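Side-chain contacts in sulfotransferase (Alicyclobacillus acidocaldarius subsp. acidocaldarius, PDB 3RNL), which probably transfers a sulfuryl group from an activated donor to an acceptor molecule, and binds magnesium ions: residues D121-A126 with L138-S143; R289-A292 with R296-S299; P51-G56 with G61-T66; S22-Y27 with E189-D194; D71-L76 with V86-V91. All coordinates share one frame; numbering follows the deposited sequence.

Contact 1: residues D121-A126 with L138-S143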
# COMPACT_ATOMS: atom_id res chain seq x y z
N ASP A 121 -13.50 1.25 -5.59
CA ASP A 121 -13.10 -0.08 -6.07
C ASP A 121 -12.19 -0.77 -5.07
O ASP A 121 -12.25 -1.99 -4.92
CB ASP A 121 -12.40 0.03 -7.42
CG ASP A 121 -13.35 0.50 -8.52
OD1 ASP A 121 -14.40 -0.15 -8.71
OD2 ASP A 121 -13.07 1.51 -9.17
N ARG A 122 -11.33 -0.00 -4.42
CA ARG A 122 -10.41 -0.56 -3.42
C ARG A 122 -11.20 -1.19 -2.27
O ARG A 122 -10.87 -2.29 -1.79
CB ARG A 122 -9.49 0.52 -2.85
CG ARG A 122 -8.31 -0.04 -2.03
CD ARG A 122 -7.91 0.89 -0.89
NE ARG A 122 -8.94 0.85 0.15
CZ ARG A 122 -9.05 -0.13 1.05
NH1 ARG A 122 -8.18 -1.15 1.04
NH2 ARG A 122 -10.03 -0.10 1.95
N ALA A 123 -12.24 -0.49 -1.82
CA ALA A 123 -13.06 -1.01 -0.72
C ALA A 123 -13.68 -2.34 -1.13
O ALA A 123 -13.68 -3.31 -0.36
CB ALA A 123 -14.15 -0.00 -0.34
N PHE A 124 -14.21 -2.40 -2.34
CA PHE A 124 -14.87 -3.63 -2.78
C PHE A 124 -13.85 -4.76 -2.92
O PHE A 124 -14.17 -5.93 -2.64
CB PHE A 124 -15.62 -3.41 -4.09
CG PHE A 124 -16.63 -4.48 -4.40
CD1 PHE A 124 -17.68 -4.72 -3.52
CD2 PHE A 124 -16.54 -5.22 -5.55
CE1 PHE A 124 -18.62 -5.71 -3.80
CE2 PHE A 124 -17.48 -6.20 -5.84
CZ PHE A 124 -18.51 -6.45 -4.96
N SER A 125 -12.65 -4.43 -3.36
CA SER A 125 -11.58 -5.42 -3.47
C SER A 125 -11.22 -6.02 -2.11
O SER A 125 -10.98 -7.22 -1.99
CB SER A 125 -10.34 -4.81 -4.12
OG SER A 125 -9.34 -5.79 -4.27
N ALA A 126 -11.15 -5.17 -1.08
CA ALA A 126 -10.87 -5.65 0.27
C ALA A 126 -11.98 -6.58 0.74
O ALA A 126 -11.73 -7.63 1.32
CB ALA A 126 -10.71 -4.49 1.23
N LEU A 138 -20.94 -11.68 5.53
CA LEU A 138 -21.99 -10.67 5.32
C LEU A 138 -21.95 -10.10 3.91
O LEU A 138 -20.94 -10.20 3.22
CB LEU A 138 -21.89 -9.53 6.34
CG LEU A 138 -22.02 -9.93 7.82
CD1 LEU A 138 -21.64 -8.74 8.70
CD2 LEU A 138 -23.41 -10.42 8.13
N SER A 139 -23.04 -9.47 3.49
CA SER A 139 -23.05 -8.70 2.26
C SER A 139 -22.11 -7.50 2.41
O SER A 139 -21.75 -7.11 3.52
CB SER A 139 -24.45 -8.18 1.96
OG SER A 139 -24.84 -7.21 2.92
N PHE A 140 -21.67 -6.95 1.28
CA PHE A 140 -20.81 -5.77 1.32
C PHE A 140 -21.54 -4.64 2.03
O PHE A 140 -20.95 -3.88 2.80
CB PHE A 140 -20.44 -5.38 -0.11
CG PHE A 140 -19.55 -4.15 -0.21
CD1 PHE A 140 -18.36 -4.08 0.49
CD2 PHE A 140 -19.92 -3.09 -1.03
CE1 PHE A 140 -17.53 -2.94 0.38
CE2 PHE A 140 -19.11 -1.97 -1.14
CZ PHE A 140 -17.91 -1.90 -0.45
N ARG A 141 -22.85 -4.52 1.78
CA ARG A 141 -23.62 -3.45 2.40
C ARG A 141 -23.55 -3.52 3.92
O ARG A 141 -23.33 -2.51 4.60
CB ARG A 141 -25.09 -3.50 1.94
CG ARG A 141 -25.87 -2.28 2.33
CD ARG A 141 -27.34 -2.42 1.96
NE ARG A 141 -27.62 -2.54 0.53
CZ ARG A 141 -27.61 -1.52 -0.33
NH1 ARG A 141 -27.28 -0.30 0.09
NH2 ARG A 141 -27.92 -1.71 -1.61
N GLU A 142 -23.75 -4.73 4.46
CA GLU A 142 -23.67 -4.97 5.90
C GLU A 142 -22.25 -4.81 6.43
O GLU A 142 -22.04 -4.30 7.53
CB GLU A 142 -24.16 -6.38 6.23
CG GLU A 142 -25.63 -6.62 5.96
CD GLU A 142 -26.02 -8.08 6.16
OE1 GLU A 142 -25.64 -8.92 5.31
OE2 GLU A 142 -26.69 -8.38 7.17
N SER A 143 -21.28 -5.26 5.64
CA SER A 143 -19.87 -5.20 6.04
C SER A 143 -19.42 -3.73 6.16
O SER A 143 -18.71 -3.36 7.09
CB SER A 143 -19.00 -5.97 5.03
OG SER A 143 -17.72 -6.32 5.58
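F124 and F140 form a T-shaped pair in which the edge of the F124 ring is directed at a face of F140. The centroids are 5.1 Å apart and the planes stand at 79°. CD1 of F124 leads, sitting 3.7 Å above the F140 plane over its centre, with CE1 following just behind. F140 reaches this place because its CG lies anti to the backbone N (chi1 179°), which carries the ring from the start of its helix toward helix 119-132.

Apolar packing extends the pair, CZ of F140 lying 4.2 Å from CB of A123. The A123 carbonyl O approaches the same ring obliquely, 3.9 Å from CE1 of F140. L275 and L279 of helix 273-294 also touch F140. A leucine in place of F140 would probably leave the F124 edge without an aromatic face and open a gap beside A123.

No hydrogen bond crosses between the segments; side-chain bonds within them gather at the start of helix 140-145. S139 takes the N-cap position, and its OG accepts from E142 N at 3.1 Å. In one of the two conformers of E142 its OE1 accepts from S139 N at 3.2 Å. This reciprocal arrangement is a capping box, whose N-cap residue comes directly before the phenylalanine by which helix 140-145 packs on helix 119-132 of the alpha-beta-alpha sandwich.

Contact 2: residues R289-A292 with R296-S299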
# COMPACT_ATOMS: atom_id res chain seq x y z
N ARG A 289 -8.81 16.93 -2.51
CA ARG A 289 -7.61 17.32 -1.77
C ARG A 289 -6.38 16.58 -2.28
O ARG A 289 -5.29 17.16 -2.39
CB ARG A 289 -7.78 17.03 -0.27
CG ARG A 289 -8.81 17.93 0.43
CD ARG A 289 -8.75 17.80 1.96
NE ARG A 289 -9.18 16.48 2.43
CZ ARG A 289 -10.43 16.17 2.76
NH1 ARG A 289 -11.39 17.09 2.66
NH2 ARG A 289 -10.73 14.96 3.19
N LEU A 290 -6.56 15.31 -2.60
CA LEU A 290 -5.47 14.48 -3.10
C LEU A 290 -4.96 15.00 -4.45
O LEU A 290 -3.75 15.02 -4.69
CB LEU A 290 -5.93 13.02 -3.21
CG LEU A 290 -4.93 11.99 -3.76
CD1 LEU A 290 -3.77 11.85 -2.79
CD2 LEU A 290 -5.64 10.63 -3.97
N GLU A 291 -5.88 15.41 -5.34
CA GLU A 291 -5.48 15.94 -6.65
C GLU A 291 -4.47 17.07 -6.50
O GLU A 291 -3.44 17.12 -7.19
CB GLU A 291 -6.70 16.47 -7.42
CG GLU A 291 -7.63 15.39 -7.92
CD GLU A 291 -8.81 15.95 -8.72
OE1 GLU A 291 -9.27 17.07 -8.41
OE2 GLU A 291 -9.26 15.26 -9.66
N ALA A 292 -4.78 17.99 -5.59
CA ALA A 292 -3.90 19.13 -5.36
C ALA A 292 -2.56 18.71 -4.75
O ALA A 292 -1.52 19.32 -5.02
CB ALA A 292 -4.59 20.15 -4.46
N ARG A 296 -2.12 16.00 -9.97
CA ARG A 296 -2.75 15.42 -11.15
C ARG A 296 -4.25 15.26 -10.94
O ARG A 296 -4.73 15.21 -9.82
CB ARG A 296 -2.09 14.09 -11.53
CG ARG A 296 -2.27 13.00 -10.50
CD ARG A 296 -1.42 11.79 -10.88
NE ARG A 296 -1.74 11.29 -12.22
CZ ARG A 296 -1.14 10.25 -12.80
NH1 ARG A 296 -0.18 9.59 -12.16
NH2 ARG A 296 -1.51 9.87 -14.01
N ASP A 297 -4.97 15.20 -12.06
CA ASP A 297 -6.42 15.10 -12.03
C ASP A 297 -6.88 13.65 -11.91
O ASP A 297 -6.31 12.74 -12.51
CB ASP A 297 -7.00 15.76 -13.27
CG ASP A 297 -8.44 15.37 -13.51
OD1 ASP A 297 -9.33 16.12 -13.05
OD2 ASP A 297 -8.68 14.33 -14.15
N LEU A 298 -7.84 13.45 -11.01
CA LEU A 298 -8.46 12.17 -10.65
C LEU A 298 -9.82 11.86 -11.29
O LEU A 298 -10.60 11.10 -10.72
CB LEU A 298 -8.40 11.89 -9.14
CG LEU A 298 -6.91 11.85 -8.73
CD1 LEU A 298 -6.76 11.77 -7.21
CD2 LEU A 298 -6.16 10.71 -9.42
N SER A 299 -10.20 12.62 -12.31
CA SER A 299 -11.53 12.50 -12.89
C SER A 299 -11.91 11.07 -13.25
O SER A 299 -13.10 10.73 -13.31
CB SER A 299 -11.69 13.45 -14.10
OG SER A 299 -10.76 13.13 -15.12
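With CG anti to the carbonyl carbon (chi1 -71°) and the chain extended beyond it, E291 reaches past L298, the two side chains sliding by in opposite directions. L290, whose CG is instead anti to the backbone N (chi1 179°), meets L298 nearly at a right angle. The outcome is a polar grip beside an apolar one. OE2 of E291 accepts from L298 N at 2.7 Å, on the anti side of the carboxylate, and CG of E291 lies 3.7 Å from CG of L298. Alongside, CD2 of L290 packs on CD1 of L298 at 3.6 Å. The backbone adds a longer bond, R296 N to E291 O at 3.3 Å, at the point where the chain leaves helix 273-294. In the returning segment, OD2 of D297 accepts from S299 N in an Asx turn. A leucine in place of E291 would probably leave the L298 amide without its acceptor and R302 with one carboxylate fewer. That arginine matters because OE2 of E291 and OD1 of D297 approach to 3.5 Å. R302 forms salt bridges with both oxygens, so its positive charge is likely to offset the repulsion between the two acids.

Contact 3: residues P51-G56 with G61-T66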
# COMPACT_ATOMS: atom_id res chain seq x y z
N PRO A 51 -2.66 -1.55 17.46
CA PRO A 51 -3.30 -1.82 18.76
C PRO A 51 -2.58 -2.97 19.45
O PRO A 51 -1.71 -3.60 18.84
CB PRO A 51 -4.71 -2.26 18.36
CG PRO A 51 -4.54 -2.88 17.00
CD PRO A 51 -3.48 -2.01 16.32
N GLU A 52 -2.96 -3.30 20.68
CA GLU A 52 -2.29 -4.38 21.39
C GLU A 52 -2.40 -5.69 20.63
O GLU A 52 -1.44 -6.46 20.56
CB GLU A 52 -2.84 -4.56 22.80
CG GLU A 52 -2.08 -5.61 23.59
CD GLU A 52 -2.63 -5.82 24.99
OE1 GLU A 52 -3.79 -5.42 25.24
OE2 GLU A 52 -1.91 -6.39 25.83
N ARG A 53 -3.58 -5.96 20.10
CA ARG A 53 -3.74 -7.09 19.19
C ARG A 53 -4.94 -6.90 18.27
O ARG A 53 -5.91 -6.22 18.63
CB ARG A 53 -3.81 -8.43 19.95
CG ARG A 53 -5.17 -8.77 20.51
CD ARG A 53 -5.19 -10.16 21.16
NE ARG A 53 -5.07 -11.26 20.19
CZ ARG A 53 -6.11 -11.88 19.63
NH1 ARG A 53 -7.35 -11.51 19.93
NH2 ARG A 53 -5.90 -12.87 18.77
N PHE A 54 -4.87 -7.50 17.09
CA PHE A 54 -5.98 -7.43 16.14
C PHE A 54 -6.94 -8.56 16.46
O PHE A 54 -6.51 -9.70 16.69
CB PHE A 54 -5.49 -7.56 14.70
CG PHE A 54 -4.57 -6.44 14.29
CD1 PHE A 54 -5.08 -5.16 14.09
CD2 PHE A 54 -3.21 -6.66 14.12
CE1 PHE A 54 -4.24 -4.11 13.70
CE2 PHE A 54 -2.36 -5.62 13.73
CZ PHE A 54 -2.87 -4.34 13.52
N THR A 55 -8.21 -8.21 16.60
CA THR A 55 -9.25 -9.12 17.08
C THR A 55 -10.21 -9.76 16.07
O THR A 55 -11.10 -10.51 16.47
CB THR A 55 -10.07 -8.41 18.12
OG1 THR A 55 -10.82 -7.38 17.48
CG2 THR A 55 -9.12 -7.78 19.14
N GLY A 56 -10.10 -9.42 14.79
CA GLY A 56 -11.07 -9.90 13.82
C GLY A 56 -10.83 -11.33 13.38
O GLY A 56 -9.76 -11.89 13.60
N GLY A 61 -2.58 -13.28 11.12
CA GLY A 61 -1.40 -12.93 10.35
C GLY A 61 -0.79 -11.59 10.71
O GLY A 61 0.43 -11.43 10.79
N MSE A 62 -1.64 -10.59 10.93
CA MSE A 62 -1.10 -9.29 11.28
C MSE A 62 -0.57 -9.28 12.71
O MSE A 62 0.26 -8.46 13.06
CB MSE A 62 -2.13 -8.17 11.04
CG MSE A 62 -2.34 -7.84 9.57
SE MSE A 62 -0.81 -6.84 8.82
CE MSE A 62 -1.19 -5.14 9.64
N ASN A 63 -1.07 -10.18 13.55
CA ASN A 63 -0.47 -10.33 14.87
C ASN A 63 0.83 -11.12 14.83
O ASN A 63 1.81 -10.75 15.47
CB ASN A 63 -1.43 -11.07 15.81
CG ASN A 63 -2.66 -10.24 16.17
OD1 ASN A 63 -2.59 -9.02 16.32
ND2 ASN A 63 -3.80 -10.91 16.30
N LEU A 64 0.75 -12.28 14.19
CA LEU A 64 1.79 -13.31 14.17
C LEU A 64 2.91 -13.25 13.14
O LEU A 64 4.00 -13.77 13.40
CB LEU A 64 1.15 -14.69 14.16
CG LEU A 64 0.17 -14.91 15.32
CD1 LEU A 64 -0.46 -16.30 15.25
CD2 LEU A 64 0.89 -14.71 16.65
N TYR A 65 2.61 -12.74 11.94
CA TYR A 65 3.61 -12.78 10.85
C TYR A 65 4.36 -11.48 10.68
O TYR A 65 5.30 -11.40 9.89
CB TYR A 65 2.97 -13.15 9.49
CG TYR A 65 2.03 -14.33 9.51
CD1 TYR A 65 2.12 -15.31 10.50
CD2 TYR A 65 1.04 -14.46 8.54
CE1 TYR A 65 1.22 -16.38 10.52
CE2 TYR A 65 0.16 -15.51 8.55
CZ TYR A 65 0.25 -16.47 9.53
OH TYR A 65 -0.66 -17.50 9.52
N THR A 66 3.96 -10.45 11.42
CA THR A 66 4.65 -9.17 11.36
C THR A 66 5.97 -9.29 12.11
O THR A 66 6.12 -10.14 13.01
CB THR A 66 3.77 -8.04 11.95
OG1 THR A 66 3.13 -8.50 13.14
CG2 THR A 66 2.66 -7.65 10.95
O HOH W 1 -0.59 -7.46 17.33
O HOH W 2 -3.37 -13.98 17.00
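N63 grips the backbone of F54 with both ends of its amide. OD1 accepts from F54 N at 2.8 Å in an almost straight bond (176°), and ND2 donates to F54 O at 3.0 Å. Each bond lies in the plane of its accepting carbonyl, on a lone pair, and F54 O sits close to the amide plane of N63. The torsion that makes this possible places CG of N63 anti to the carbonyl carbon (chi1 -69°), swinging the amide from helix 60-64 across to the loop.

Two waters extend the polar network. One lies 2.7 Å from N63 OD1, to which it can donate, though it has more acceptors in reach than protons. The other, at the edge of the R53 guanidinium, accepts from R53 NH2 and from N63 ND2 and so joins the two side chains.

Apolar contact comes from the F54 ring, whose CD2 touches CB of M62, a selenomethionine, at 3.6 Å. The ring is tilted only 21° from the N63 amide plane, and the same CD2 of F54 lies obliquely 3.3 Å from N63 OD1. Beyond the two segments, F50 meets the F54 ring edge-to-face, and Y96 and D59 also touch it.

Because OD1 must face an N-H while ND2 must face a carbonyl, the pair of bonds fixes which way round the amide is turned. A side chain thus satisfies both polar backbone atoms of F54, in a loop residue with no regular strand or helix to supply partners.

Contact 4: residues S22-Y27 with E189-D194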
# COMPACT_ATOMS: atom_id res chain seq x y z
N SER A 22 1.20 -5.90 -5.15
CA SER A 22 1.74 -7.25 -5.22
C SER A 22 2.37 -7.54 -6.59
O SER A 22 3.47 -8.11 -6.67
CB SER A 22 0.65 -8.29 -4.90
OG SER A 22 1.16 -9.60 -5.05
N SER A 23 1.68 -7.14 -7.66
CA SER A 23 2.23 -7.33 -8.99
C SER A 23 3.43 -6.42 -9.21
O SER A 23 4.46 -6.83 -9.76
CB SER A 23 1.16 -7.09 -10.06
OG SER A 23 0.15 -8.07 -9.97
N LEU A 24 3.32 -5.17 -8.77
CA LEU A 24 4.42 -4.23 -8.93
C LEU A 24 5.69 -4.78 -8.29
O LEU A 24 6.78 -4.75 -8.87
CB LEU A 24 4.06 -2.87 -8.33
CG LEU A 24 5.17 -1.82 -8.39
CD1 LEU A 24 5.47 -1.49 -9.84
CD2 LEU A 24 4.76 -0.57 -7.61
N ASP A 25 5.55 -5.26 -7.06
CA ASP A 25 6.67 -5.89 -6.34
C ASP A 25 7.26 -7.04 -7.17
O ASP A 25 8.48 -7.13 -7.35
CB ASP A 25 6.17 -6.35 -4.96
CG ASP A 25 7.18 -7.20 -4.19
OD1 ASP A 25 8.07 -7.83 -4.82
OD2 ASP A 25 7.07 -7.26 -2.94
N ARG A 26 6.41 -7.93 -7.67
CA ARG A 26 6.87 -9.06 -8.47
C ARG A 26 7.67 -8.60 -9.70
O ARG A 26 8.75 -9.13 -9.99
CB ARG A 26 5.67 -9.92 -8.88
CG ARG A 26 6.01 -11.13 -9.74
CD ARG A 26 4.91 -12.18 -9.65
NE ARG A 26 3.58 -11.57 -9.66
CZ ARG A 26 2.89 -11.32 -10.77
NH1 ARG A 26 3.40 -11.64 -11.95
NH2 ARG A 26 1.68 -10.76 -10.69
N TYR A 27 7.14 -7.61 -10.41
CA TYR A 27 7.83 -7.10 -11.59
C TYR A 27 9.17 -6.43 -11.28
O TYR A 27 10.15 -6.64 -11.99
CB TYR A 27 6.94 -6.13 -12.36
CG TYR A 27 5.64 -6.74 -12.83
CD1 TYR A 27 5.53 -8.11 -13.05
CD2 TYR A 27 4.53 -5.94 -13.05
CE1 TYR A 27 4.33 -8.66 -13.48
CE2 TYR A 27 3.33 -6.49 -13.48
CZ TYR A 27 3.24 -7.85 -13.70
OH TYR A 27 2.05 -8.39 -14.13
N GLU A 189 -4.89 2.31 -12.29
CA GLU A 189 -5.47 2.26 -13.62
C GLU A 189 -4.39 2.39 -14.74
O GLU A 189 -4.47 1.72 -15.78
CB GLU A 189 -6.58 3.32 -13.71
CG GLU A 189 -7.76 3.12 -12.67
CD GLU A 189 -7.50 3.57 -11.19
OE1 GLU A 189 -6.51 4.31 -10.89
OE2 GLU A 189 -8.33 3.18 -10.30
N GLU A 190 -3.39 3.22 -14.51
CA GLU A 190 -2.27 3.34 -15.44
C GLU A 190 -1.42 2.07 -15.43
O GLU A 190 -0.97 1.60 -16.48
CB GLU A 190 -1.40 4.55 -15.11
CG GLU A 190 -1.78 5.79 -15.88
CD GLU A 190 -2.28 6.89 -14.99
OE1 GLU A 190 -3.42 7.36 -15.20
OE2 GLU A 190 -1.52 7.30 -14.08
N PHE A 191 -1.19 1.53 -14.24
CA PHE A 191 -0.42 0.30 -14.11
C PHE A 191 -1.11 -0.85 -14.83
O PHE A 191 -0.46 -1.69 -15.46
CB PHE A 191 -0.20 -0.01 -12.62
CG PHE A 191 0.55 -1.29 -12.36
CD1 PHE A 191 1.88 -1.43 -12.72
CD2 PHE A 191 -0.08 -2.35 -11.70
CE1 PHE A 191 2.57 -2.61 -12.46
CE2 PHE A 191 0.60 -3.52 -11.44
CZ PHE A 191 1.94 -3.65 -11.81
N ALA A 192 -2.44 -0.89 -14.75
CA ALA A 192 -3.19 -1.98 -15.38
C ALA A 192 -3.10 -1.87 -16.90
O ALA A 192 -3.00 -2.87 -17.60
CB ALA A 192 -4.65 -1.95 -14.92
N ARG A 193 -3.14 -0.64 -17.39
CA ARG A 193 -3.11 -0.38 -18.82
C ARG A 193 -1.74 -0.69 -19.44
O ARG A 193 -1.65 -1.30 -20.50
CB ARG A 193 -3.52 1.07 -19.09
CG ARG A 193 -3.09 1.62 -20.44
CD ARG A 193 -3.88 2.88 -20.78
NE ARG A 193 -4.12 3.71 -19.61
CZ ARG A 193 -3.35 4.73 -19.25
NH1 ARG A 193 -3.65 5.44 -18.16
NH2 ARG A 193 -2.28 5.05 -19.97
N ASP A 194 -0.67 -0.25 -18.78
CA ASP A 194 0.67 -0.40 -19.33
C ASP A 194 1.68 -0.71 -18.23
O ASP A 194 2.46 0.16 -17.86
CB ASP A 194 1.07 0.89 -20.04
CG ASP A 194 2.25 0.71 -20.96
OD1 ASP A 194 3.03 -0.26 -20.79
OD2 ASP A 194 2.41 1.56 -21.86
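F191 projects from helix 188-193 between S23, L24 and Y27 of helix 21-29, and its ring makes every side-chain contact from that partner. Its CG is anti to the backbone N (chi1 178°), a setting that aims the ring at the neighbouring helix with CZ leading. The axes of the two helix segments pass 11.8 Å apart at an angle of 51°, a wide separation that the length of this one phenylalanine spans.

Three orientations can be told apart round the ring. S23 meets its edge: CB lies close to the ring plane, 3.9 Å from CE2. Y27 meets it rim to rim, with CE2 of the tyrosine 3.6 Å from CZ of F191. The centroids are 5.9 Å apart and the planes turned by 45°, so neither ring lies over the face of the other and the pair is not a stack. L24 approaches on a slant, CD1 standing 4.1 Å from CE1 of F191, while its backbone N comes within 3.7 Å of CZ. The Y27 ring is also backed by its own helix, with the carbonyl O of S23 3.3 Å above one face, offset toward the rim.

M115 of strand 111-116 touches both L24 and F191, and V198 of helix 195-206 reaches F191, so the ring is enclosed by sheet and helices together. Helix 21-29 follows strand 11-13 as the helix after the P-loop does in this fold.

No hydrogen bond crosses between the two segments. Their association here depends on shape and on burial of carbon surface.

Contact 5: residues D71-L76 with V86-V91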
# COMPACT_ATOMS: atom_id res chain seq x y z
N ASP A 71 16.62 -6.82 14.67
CA ASP A 71 17.59 -7.78 14.14
C ASP A 71 16.92 -8.70 13.11
O ASP A 71 17.50 -8.98 12.06
CB ASP A 71 18.20 -8.62 15.26
CG ASP A 71 19.10 -7.81 16.18
OD1 ASP A 71 19.58 -6.73 15.76
OD2 ASP A 71 19.34 -8.25 17.33
N ALA A 72 15.72 -9.16 13.42
CA ALA A 72 14.97 -10.02 12.50
C ALA A 72 14.64 -9.24 11.24
O ALA A 72 14.69 -9.77 10.12
CB ALA A 72 13.71 -10.54 13.16
N TYR A 73 14.31 -7.97 11.41
CA TYR A 73 14.00 -7.16 10.23
C TYR A 73 15.23 -7.05 9.32
O TYR A 73 15.14 -7.23 8.10
CB TYR A 73 13.49 -5.77 10.62
CG TYR A 73 13.11 -4.94 9.42
CD1 TYR A 73 11.97 -5.21 8.69
CD2 TYR A 73 13.92 -3.89 9.01
CE1 TYR A 73 11.63 -4.45 7.57
CE2 TYR A 73 13.59 -3.13 7.90
CZ TYR A 73 12.45 -3.42 7.19
OH TYR A 73 12.14 -2.66 6.08
N MSE A 74 16.39 -6.77 9.91
CA MSE A 74 17.59 -6.61 9.10
C MSE A 74 17.95 -7.91 8.38
O MSE A 74 18.49 -7.87 7.27
CB MSE A 74 18.76 -6.11 9.95
CG MSE A 74 18.52 -4.70 10.51
SE MSE A 74 18.12 -3.41 9.09
CE MSE A 74 19.64 -3.82 7.99
N ARG A 75 17.63 -9.06 8.98
CA ARG A 75 17.92 -10.35 8.35
C ARG A 75 17.10 -10.60 7.08
O ARG A 75 17.44 -11.48 6.29
CB ARG A 75 17.79 -11.52 9.33
CG ARG A 75 18.92 -11.58 10.37
CD ARG A 75 18.92 -12.90 11.17
NE ARG A 75 17.63 -13.17 11.80
CZ ARG A 75 17.31 -12.83 13.05
NH1 ARG A 75 18.18 -12.20 13.82
NH2 ARG A 75 16.10 -13.13 13.52
N LEU A 76 16.03 -9.84 6.87
CA LEU A 76 15.26 -9.97 5.63
C LEU A 76 16.12 -9.68 4.42
O LEU A 76 15.80 -10.10 3.30
CB LEU A 76 14.09 -8.98 5.62
CG LEU A 76 12.99 -9.28 6.63
CD1 LEU A 76 11.83 -8.29 6.42
CD2 LEU A 76 12.51 -10.74 6.49
N VAL A 86 17.19 -1.69 -3.04
CA VAL A 86 16.79 -2.75 -2.11
C VAL A 86 15.52 -2.29 -1.42
O VAL A 86 15.50 -1.26 -0.76
CB VAL A 86 17.91 -3.01 -1.05
CG1 VAL A 86 17.45 -4.07 -0.03
CG2 VAL A 86 19.19 -3.49 -1.73
N GLY A 87 14.47 -3.10 -1.47
CA GLY A 87 13.21 -2.56 -1.00
C GLY A 87 12.38 -3.54 -0.22
O GLY A 87 12.73 -4.70 -0.10
N GLU A 88 11.34 -3.02 0.42
CA GLU A 88 10.51 -3.84 1.28
C GLU A 88 9.09 -3.33 1.15
O GLU A 88 8.88 -2.12 1.04
CB GLU A 88 10.99 -3.73 2.73
CG GLU A 88 10.30 -4.71 3.69
CD GLU A 88 9.27 -4.01 4.58
OE1 GLU A 88 8.08 -4.42 4.56
OE2 GLU A 88 9.65 -3.05 5.30
N ALA A 89 8.13 -4.25 1.15
CA ALA A 89 6.72 -3.90 0.88
C ALA A 89 5.78 -4.32 1.99
O ALA A 89 5.62 -5.52 2.25
CB ALA A 89 6.27 -4.56 -0.42
N SER A 90 5.11 -3.35 2.61
CA SER A 90 4.02 -3.63 3.57
C SER A 90 2.90 -2.64 3.28
O SER A 90 3.12 -1.43 3.34
CB SER A 90 4.52 -3.43 5.01
OG SER A 90 5.51 -4.39 5.35
N VAL A 91 1.70 -3.14 2.99
CA VAL A 91 0.66 -2.28 2.43
C VAL A 91 -0.02 -1.31 3.39
O VAL A 91 -0.69 -0.38 2.94
CB VAL A 91 -0.41 -3.10 1.69
CG1 VAL A 91 0.22 -3.86 0.53
CG2 VAL A 91 -1.11 -4.04 2.66
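Y73 and E88 carry this buried contact, and they meet through one short hydrogen bond: Y73 OH donates to E88 OE2 at 2.6 Å. The carboxylate oxygen is reached on its anti side, 19° out of the carboxylate plane. Ring and carboxylate stand almost perpendicular, at 86°, with the acid at the edge of the ring, and OE2 also lies 3.3 Å from CE1 of Y73. On the tyrosine side, CG anti to the backbone N (chi1 -178°) sends the ring from helix 70-75 inward to the sheet. On the glutamate side the chain bends at chi2, and CG stays 3.6 Å from Y73 OH.

E88 belongs to strand 85-89, which lies between strands 34-35 and 11-13 in the parallel five-stranded sheet of an alpha-beta-alpha sandwich related to the P-loop NTPases. The contact therefore joins a helix on one flank to an inner strand.

The second oxygen, OE1 of E88, accepts from S90 OG at 2.7 Å, nearly along its C-O axis, while OE2 takes a further hydrogen bond from Y93 OH. Phenylalanines wrap the tyrosine: F44 stacks on its ring, and F77 and F45 meet it edge-to-face.

In the fold
Along the chain contact 4 opens first, at helix 21-29, and closes last but for contact 2. Contacts 3, 5 and 1 follow one another within the span it bridges, and contact 2 finishes the chain at the end of helix 273-294. Contacts 4 and 5 touch, D25 OD2 packing at 3.8 Å from A89 CB. Contacts 4 and 2 also touch, through a 2.6 Å salt bridge from R296 NH2 to E190 OE2 in one conformer of E190. Contacts 2 and 3 lie farthest apart, with centres about 34 Å distant on opposite sides of the chain's centre. Contact 4 thus lies between others: helix 21-29 touches strand 85-89 of the sheet, and helix 188-193 bonds the segment after helix 273-294.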